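Local coordinates for protein Xaa-Pro dipeptidase (Lactobacillus brevis, PDB 3I7M) that probably cleaves Xaa-Pro dipeptides as a manganese-dependent M24B metallopeptidase, of which this chain is the N-terminal domain, at residues T21-P26 against A103-Q108. Residues are numbered along the deposited sequence; the frame is centred on the assembly and turned at random.
Sequences TYLSNP and AIEKGQ
E105 sets its carboxylate between L23 CD2, which covers one face, and N25 CB, slanting in from the other, where the segments part beyond their parallel strands. Its OE1 takes two backbone hydrogens. The N of S24 lies 2.9 Å from E105 OE1, nearly in line with the C-O bond. The N of N25 is also 2.9 Å from E105 OE1, in a straight bond (169°) that arrives from above the carboxylate plane. The other oxygen, OE2, bonds to T28 and reaches N25 ND2 through a water. With an alanine in place of E105, the amides of S24 and N25 would probably lose their shared acceptor and a gap open beside L23. Q108 NE2 donates to S24 OG at 2.6 Å, close to its own amide plane. A bend at chi2 (-86°) turns the Q108 amide toward S24 OG; the side chain crosses N25 obliquely, the amide planes 17° apart. N25 itself caps helix 26-33, its OD1 accepting from K27 N. Upstream, Y22 N meets A103 O at 2.8 Å in the one direct backbone hydrogen bond between the segments. A second water then bridges Y22 O, E105 N and S24 OG where the strands diverge. Strands 20-23 and 101-104 are adjacent in the mixed sheet of this creatinase/prolidase N-terminal domain. Y22 packs on helix 84-94 and strand 45-48, while L23 packs on helix 26-33.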
# COMPACT_ATOMS: atom_id res chain seq x y z
N THR A 21 -0.32 5.99 -3.17
CA THR A 21 -0.92 5.85 -1.85
C THR A 21 -0.54 4.48 -1.30
O THR A 21 -0.76 3.47 -2.00
CB THR A 21 -2.39 6.03 -1.97
OG1 THR A 21 -2.65 7.42 -2.25
CG2 THR A 21 -3.10 5.68 -0.69
N TYR A 22 -0.04 4.45 -0.06
CA TYR A 22 0.38 3.20 0.60
C TYR A 22 -0.62 2.95 1.70
O TYR A 22 -0.64 3.70 2.70
CB TYR A 22 1.80 3.40 1.12
CG TYR A 22 2.32 2.18 1.85
CD1 TYR A 22 3.02 1.21 1.15
CD2 TYR A 22 2.24 2.07 3.20
CE1 TYR A 22 3.48 0.08 1.81
CE2 TYR A 22 2.71 0.91 3.89
CZ TYR A 22 3.35 -0.01 3.15
OH TYR A 22 3.80 -1.18 3.80
N LEU A 23 -1.47 1.93 1.56
CA LEU A 23 -2.51 1.56 2.56
C LEU A 23 -1.98 0.40 3.40
O LEU A 23 -1.48 -0.61 2.84
CB LEU A 23 -3.76 1.16 1.83
CG LEU A 23 -4.39 2.28 1.01
CD1 LEU A 23 -5.61 1.68 0.31
CD2 LEU A 23 -4.72 3.54 1.79
N SER A 24 -2.04 0.61 4.71
CA SER A 24 -1.51 -0.35 5.70
C SER A 24 -2.52 -0.77 6.74
O SER A 24 -2.20 -1.67 7.55
CB SER A 24 -0.30 0.31 6.40
OG SER A 24 -0.69 1.56 7.00
N ASN A 25 -3.66 -0.09 6.86
CA ASN A 25 -4.62 -0.38 7.92
C ASN A 25 -5.35 -1.68 7.54
O ASN A 25 -5.98 -1.69 6.52
CB ASN A 25 -5.57 0.81 8.11
CG ASN A 25 -6.52 0.67 9.24
OD1 ASN A 25 -6.68 -0.42 9.83
ND2 ASN A 25 -7.14 1.76 9.59
N PRO A 26 -5.24 -2.73 8.38
CA PRO A 26 -5.92 -3.97 7.98
C PRO A 26 -7.43 -3.74 7.77
O PRO A 26 -8.02 -4.44 6.95
CB PRO A 26 -5.68 -4.91 9.14
CG PRO A 26 -4.52 -4.34 9.92
CD PRO A 26 -4.46 -2.87 9.63
N ALA A 103 1.01 9.32 -0.04
CA ALA A 103 -0.04 9.34 0.95
C ALA A 103 -0.01 8.05 1.74
O ALA A 103 0.24 6.97 1.17
CB ALA A 103 -1.38 9.49 0.26
N ILE A 104 -0.21 8.19 3.04
CA ILE A 104 -0.27 7.05 3.97
C ILE A 104 -1.49 7.24 4.90
O ILE A 104 -2.08 8.34 4.95
CB ILE A 104 1.03 6.87 4.79
CG1 ILE A 104 1.46 8.18 5.40
CG2 ILE A 104 2.12 6.28 3.87
CD1 ILE A 104 2.48 8.03 6.47
N GLU A 105 -1.83 6.23 5.67
CA GLU A 105 -2.88 6.26 6.66
C GLU A 105 -2.18 6.59 7.97
O GLU A 105 -1.79 5.72 8.78
CB GLU A 105 -3.56 4.88 6.76
CG GLU A 105 -4.26 4.57 5.45
CD GLU A 105 -5.01 3.27 5.54
OE1 GLU A 105 -4.40 2.20 5.26
OE2 GLU A 105 -6.22 3.31 5.83
N LYS A 106 -2.01 7.87 8.22
CA LYS A 106 -1.15 8.30 9.33
C LYS A 106 -1.71 7.96 10.68
O LYS A 106 -0.98 7.85 11.66
CB LYS A 106 -0.90 9.81 9.27
CG LYS A 106 -0.11 10.15 8.05
CD LYS A 106 0.41 11.62 8.04
CE LYS A 106 1.43 11.87 6.93
NZ LYS A 106 1.95 13.34 6.94
N GLY A 107 -3.02 7.82 10.84
CA GLY A 107 -3.58 7.43 12.11
C GLY A 107 -3.22 6.04 12.56
O GLY A 107 -3.28 5.73 13.77
N GLN A 108 -2.83 5.18 11.64
CA GLN A 108 -2.51 3.78 11.91
C GLN A 108 -1.04 3.46 11.70
O GLN A 108 -0.52 2.61 12.44
CB GLN A 108 -3.43 2.86 11.07
CG GLN A 108 -3.17 1.37 11.26
CD GLN A 108 -2.09 0.78 10.42
OE1 GLN A 108 -1.58 -0.35 10.72
NE2 GLN A 108 -1.84 1.40 9.37
O HOH W 1 -0.36 3.80 5.39
O HOH W 2 -7.04 4.33 8.11